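Local coordinates for protein putative oxygenase (Streptomyces viridochromogenes Tue57, PDB 4XAA) that probably acts as an iron- and 2-oxoglutarate-dependent dioxygenase of the phytanoyl-CoA dioxygenase family, linked to oxidative cyclization in orthosomycin biosynthesis, at residues Ala21-Val26 with Ala93-Ala98; Glu40-Arg45 with His73-Gln78. All blocks are in the same frame, centred on the assembly; numbering follows the deposited sequence.

Contact 1 of 2, residues Ala21-Val26 with Ala93-Ala98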
loop_
_atom_site.group_PDB
_atom_site.type_symbol
_atom_site.label_atom_id
_atom_site.label_comp_id
_atom_site.label_asym_id
_atom_site.label_seq_id
_atom_site.Cartn_x
_atom_site.Cartn_y
_atom_site.Cartn_z
ATOM N N ALA A 21 -2.577 -0.184 10.636
ATOM C CA ALA A 21 -2.644 1.116 11.316
ATOM C C ALA A 21 -2.042 2.258 10.503
ATOM O O ALA A 21 -1.048 2.083 9.808
ATOM C CB ALA A 21 -1.967 1.039 12.664
ATOM N N ASN A 22 -2.655 3.434 10.590
ATOM C CA ASN A 22 -2.029 4.641 10.066
ATOM C C ASN A 22 -1.046 5.173 11.089
ATOM O O ASN A 22 -1.443 5.572 12.174
ATOM C CB ASN A 22 -3.073 5.700 9.729
ATOM C CG ASN A 22 -2.483 6.894 9.011
ATOM O OD1 ASN A 22 -1.263 7.071 8.966
ATOM N ND2 ASN A 22 -3.348 7.723 8.441
ATOM N N ALA A 23 0.233 5.172 10.740
ATOM C CA ALA A 23 1.292 5.601 11.659
ATOM C C ALA A 23 1.627 7.083 11.517
ATOM O O ALA A 23 2.483 7.602 12.222
ATOM C CB ALA A 23 2.552 4.780 11.436
ATOM N N GLY A 24 0.964 7.759 10.590
ATOM C CA GLY A 24 1.264 9.149 10.339
ATOM C C GLY A 24 2.573 9.305 9.597
ATOM O O GLY A 24 3.115 8.335 9.091
ATOM N N PRO A 25 3.069 10.542 9.517
ATOM C CA PRO A 25 4.291 10.894 8.793
ATOM C C PRO A 25 5.528 10.194 9.341
ATOM O O PRO A 25 5.643 9.937 10.540
ATOM C CB PRO A 25 4.393 12.407 8.982
ATOM C CG PRO A 25 2.995 12.853 9.297
ATOM C CD PRO A 25 2.407 11.728 10.093
ATOM N N VAL A 26 6.445 9.886 8.435
ATOM C CA VAL A 26 7.649 9.143 8.752
ATOM C C VAL A 26 8.827 9.852 8.111
ATOM O O VAL A 26 9.867 10.046 8.732
ATOM C CB VAL A 26 7.587 7.697 8.239
ATOM C CG1 VAL A 26 8.925 7.017 8.414
ATOM C CG2 VAL A 26 6.501 6.927 8.955
ATOM N N ALA A 93 12.313 1.077 7.109
ATOM C CA ALA A 93 12.509 -0.271 7.627
ATOM C C ALA A 93 12.491 -0.256 9.146
ATOM O O ALA A 93 12.049 -1.209 9.775
ATOM C CB ALA A 93 13.798 -0.856 7.111
ATOM N N GLN A 94 12.955 0.841 9.734
ATOM C CA GLN A 94 12.885 1.005 11.186
ATOM C C GLN A 94 11.434 1.118 11.679
ATOM O O GLN A 94 11.076 0.547 12.704
ATOM C CB GLN A 94 13.715 2.223 11.621
ATOM C CG GLN A 94 15.236 1.979 11.540
ATOM C CD GLN A 94 16.067 3.253 11.593
ATOM O OE1 GLN A 94 15.535 4.368 11.670
ATOM N NE2 GLN A 94 17.384 3.092 11.537
ATOM N N LEU A 95 10.589 1.828 10.944
ATOM C CA LEU A 95 9.165 1.816 11.262
ATOM C C LEU A 95 8.580 0.402 11.217
ATOM O O LEU A 95 7.852 -0.010 12.126
ATOM C CB LEU A 95 8.379 2.700 10.300
ATOM C CG LEU A 95 6.893 2.777 10.645
ATOM C CD1 LEU A 95 6.706 3.691 11.854
ATOM C CD2 LEU A 95 6.069 3.269 9.472
ATOM N N ALA A 96 8.893 -0.331 10.148
ATOM C CA ALA A 96 8.361 -1.667 9.961
ATOM C C ALA A 96 8.883 -2.609 11.035
ATOM O O ALA A 96 8.123 -3.391 11.588
ATOM C CB ALA A 96 8.706 -2.191 8.577
ATOM N N ALA A 97 10.178 -2.537 11.331
ATOM C CA ALA A 97 10.753 -3.334 12.413
ATOM C C ALA A 97 10.080 -3.044 13.768
ATOM O O ALA A 97 9.792 -3.966 14.535
ATOM C CB ALA A 97 12.239 -3.089 12.504
ATOM N N ALA A 98 9.825 -1.772 14.066
ATOM C CA ALA A 98 9.103 -1.421 15.284
ATOM C C ALA A 98 7.707 -2.066 15.314
ATOM O O ALA A 98 7.348 -2.757 16.264
ATOM C CB ALA A 98 8.991 0.087 15.419
#

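Contact 2 of 2, residues Glu40-Arg45 with His73-Gln78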
loop_
_atom_site.group_PDB
_atom_site.type_symbol
_atom_site.label_atom_id
_atom_site.label_comp_id
_atom_site.label_asym_id
_atom_site.label_seq_id
_atom_site.Cartn_x
_atom_site.Cartn_y
_atom_site.Cartn_z
ATOM N N GLU A 40 5.052 10.382 -10.377
ATOM C CA GLU A 40 4.359 10.972 -11.511
ATOM C C GLU A 40 5.174 10.806 -12.780
ATOM O O GLU A 40 4.627 10.464 -13.831
ATOM C CB GLU A 40 4.063 12.449 -11.263
ATOM C CG GLU A 40 3.080 12.693 -10.128
ATOM C CD GLU A 40 2.704 14.162 -9.996
ATOM O OE1 GLU A 40 2.781 14.875 -11.023
ATOM O OE2 GLU A 40 2.338 14.603 -8.877
ATOM N N ARG A 41 6.483 11.019 -12.690
ATOM C CA ARG A 41 7.330 10.819 -13.859
ATOM C C ARG A 41 7.233 9.384 -14.391
ATOM O O ARG A 41 7.318 9.146 -15.595
ATOM C CB ARG A 41 8.779 11.156 -13.542
ATOM C CG ARG A 41 9.679 11.100 -14.763
ATOM C CD ARG A 41 10.949 11.900 -14.541
ATOM N NE ARG A 41 11.961 11.130 -13.832
ATOM C CZ ARG A 41 12.206 11.238 -12.533
ATOM N NH1 ARG A 41 11.511 12.097 -11.800
ATOM N NH2 ARG A 41 13.156 10.489 -11.974
ATOM N N LEU A 42 7.042 8.431 -13.491
ATOM C CA LEU A 42 6.874 7.060 -13.901
ATOM C C LEU A 42 5.547 6.909 -14.621
ATOM O O LEU A 42 5.454 6.215 -15.646
ATOM C CB LEU A 42 6.932 6.125 -12.698
ATOM C CG LEU A 42 8.323 5.877 -12.136
ATOM C CD1 LEU A 42 8.200 5.062 -10.873
ATOM C CD2 LEU A 42 9.177 5.168 -13.165
ATOM N N ILE A 43 4.526 7.575 -14.081
ATOM C CA ILE A 43 3.169 7.390 -14.555
ATOM C C ILE A 43 2.973 8.061 -15.900
ATOM O O ILE A 43 2.362 7.486 -16.790
ATOM C CB ILE A 43 2.140 7.923 -13.556
ATOM C CG1 ILE A 43 2.117 7.058 -12.295
ATOM C CG2 ILE A 43 0.753 7.899 -14.147
ATOM C CD1 ILE A 43 1.522 7.777 -11.090
ATOM N N THR A 44 3.501 9.265 -16.062
ATOM C CA THR A 44 3.306 9.992 -17.311
ATOM C C THR A 44 3.928 9.289 -18.513
ATOM O O THR A 44 3.525 9.545 -19.641
ATOM C CB THR A 44 3.882 11.419 -17.255
ATOM O OG1 THR A 44 5.306 11.346 -17.216
ATOM C CG2 THR A 44 3.380 12.166 -16.046
ATOM N N ARG A 45 4.908 8.419 -18.293
ATOM C CA ARG A 45 5.499 7.672 -19.409
ATOM C C ARG A 45 4.477 6.713 -19.990
ATOM O O ARG A 45 4.377 6.534 -21.201
ATOM C CB ARG A 45 6.742 6.907 -18.972
ATOM C CG ARG A 45 7.929 7.800 -18.719
ATOM C CD ARG A 45 9.018 7.065 -17.959
ATOM N NE ARG A 45 10.145 7.942 -17.673
ATOM C CZ ARG A 45 11.176 7.612 -16.902
ATOM N NH1 ARG A 45 11.229 6.420 -16.322
ATOM N NH2 ARG A 45 12.155 8.478 -16.710
ATOM N N HIS A 73 5.122 -2.431 -11.019
ATOM C CA HIS A 73 5.674 -3.540 -10.259
ATOM C C HIS A 73 7.171 -3.394 -10.247
ATOM O O HIS A 73 7.716 -2.640 -11.049
ATOM C CB HIS A 73 5.261 -4.865 -10.890
ATOM C CG HIS A 73 5.276 -6.026 -9.951
ATOM N ND1 HIS A 73 4.487 -6.081 -8.820
ATOM C CD2 HIS A 73 5.961 -7.195 -9.992
ATOM C CE1 HIS A 73 4.690 -7.231 -8.200
ATOM N NE2 HIS A 73 5.578 -7.926 -8.893
ATOM N N ASN A 74 7.832 -4.098 -9.339
ATOM C CA ASN A 74 9.273 -3.994 -9.226
ATOM C C ASN A 74 9.729 -2.540 -9.194
ATOM O O ASN A 74 10.591 -2.132 -9.967
ATOM C CB ASN A 74 9.930 -4.737 -10.382
ATOM C CG ASN A 74 9.639 -6.218 -10.348
ATOM O OD1 ASN A 74 9.837 -6.873 -9.324
ATOM N ND2 ASN A 74 9.158 -6.757 -11.466
ATOM N N LEU A 75 9.124 -1.750 -8.315
ATOM C CA LEU A 75 9.349 -0.312 -8.329
ATOM C C LEU A 75 10.824 0.057 -8.132
ATOM O O LEU A 75 11.304 1.022 -8.719
ATOM C CB LEU A 75 8.484 0.363 -7.262
ATOM C CG LEU A 75 8.461 1.893 -7.191
ATOM C CD1 LEU A 75 7.953 2.489 -8.495
ATOM C CD2 LEU A 75 7.612 2.354 -6.024
ATOM N N GLU A 76 11.543 -0.729 -7.333
ATOM C CA GLU A 76 12.937 -0.421 -7.017
ATOM C C GLU A 76 13.879 -0.672 -8.191
ATOM O O GLU A 76 15.051 -0.305 -8.147
ATOM C CB GLU A 76 13.392 -1.231 -5.799
ATOM C CG GLU A 76 13.839 -2.663 -6.077
ATOM C CD GLU A 76 12.703 -3.617 -6.387
ATOM O OE1 GLU A 76 11.569 -3.154 -6.629
ATOM O OE2 GLU A 76 12.947 -4.847 -6.391
ATOM N N LYS A 77 13.355 -1.294 -9.242
ATOM C CA LYS A 77 14.144 -1.601 -10.436
ATOM C C LYS A 77 13.908 -0.580 -11.525
ATOM O O LYS A 77 14.553 -0.624 -12.564
ATOM C CB LYS A 77 13.804 -2.995 -10.983
ATOM C CG LYS A 77 14.759 -4.072 -10.593
ATOM C CD LYS A 77 14.489 -4.585 -9.224
ATOM C CE LYS A 77 15.319 -5.839 -8.970
ATOM N NZ LYS A 77 15.623 -5.980 -7.511
ATOM N N GLN A 78 12.962 0.322 -11.305
ATOM C CA GLN A 78 12.516 1.173 -12.390
ATOM C C GLN A 78 13.472 2.331 -12.547
ATOM O O GLN A 78 14.253 2.633 -11.653
ATOM C CB GLN A 78 11.087 1.661 -12.149
ATOM C CG GLN A 78 10.062 0.543 -11.983
ATOM C CD GLN A 78 9.955 -0.377 -13.206
ATOM O OE1 GLN A 78 9.986 0.077 -14.347
ATOM N NE2 GLN A 78 9.831 -1.678 -12.959
#

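Contact 1 of 2, residues Ala21-Val26 with Ala93-Ala98
Val26 and Leu95 mark the closest backbone approach, 7.9 Å from CA to CA, where the chain leaving edge strand 20-25 passes helix 90-100 on the large sheet of a double-stranded beta helix. Side chains alone span the gap, and Leu95 does the touching on the helix side. Its CD2 comes closest to Val26, 3.7 Å from Val26 CG2. CB of Ala23 lies 4.3 Å from Leu95 CD2, with CD1 about as near, a looser apolar contact. With chi1 at -177° the Leu95 side chain extends away from its own N, out to the strand segment. In Val26, CG1 takes the position opposite the backbone N, leaving CG2 beside that N and against the leucine. Val187 of neighbouring strand 186-191 touches both Val26 and Leu95, and Leu139 also packs on Leu95, so the leucine is buried between helix and sheet. Between Ala23 and Val26 the backbone bends at Gly24, which has positive phi. An Asx turn spans the start of this bend: Gly24 N donates to Asn22 OD1 at 2.8 Å, nearly straight at the hydrogen (160°) but from above the carbonyl plane.

Contact 2 of 2, residues Glu40-Arg45 with His73-Gln78
Gln78 meets Leu42 through its aliphatic CB and turns its flat carboxamide back into its own loop, where Asn74 O lies close to the amide plane at 3.1 Å from Gln78 NE2. This loop, which holds the short 3-10 turn 75-77, follows strand 68-72 of the double-stranded beta helix and packs against helix 29-47. The peptide carbonyl of Asn74 is approached from both faces: Gln78 NE2 comes from one side, and Lys77 N, 3.0 Å from Asn74 O, from the other. The Lys77 N bond is the i to i-3 bond of the 3-10 turn, and the Gln78 amide shares its acceptor. The same NE2 is also hydrogen-bonded to Asp55 OD2. Leu42, on the helix, inserts a forked end: CD2 reaches Gln78 CB at 4.1 Å, with the two side chains at roughly a right angle, while CD1 turns to Leu75. Trp80 adds a further contact to Leu42. A chi1 of -174° swings the branch of Leu75 toward the helix although its CB does not point there. Tyr109, Leu111 and Ile210 back the same leucine from the sheet. Between the two leucines the methyls come close, Leu42 CD1 lying 3.5 Å from Leu75 CD1.

How the contacts relate
Contacts 1 and 2 have centres 23 Å apart, and their nearest atoms, about 13 Å apart, do not touch. Along the chain the order is 21-26, 40-45, 73-78, 93-98, so contact 2 is nested within the loop that contact 1 closes. Strand 20-25 leads into helix 29-47, joining the first segments of both. The seven-stranded antiparallel sheet is their common support: contact 1 sits by its edge strand 20-25, while contact 2 packs on strands toward the other edge, among them 68-72 and 105-114. In contact 1 helix 90-100 meets residues of the 20-25 edge; in contact 2 helix 29-47 meets the loop after strand 68-72. The nickel ligands His125, Asp127 and His196 belong to neither contact.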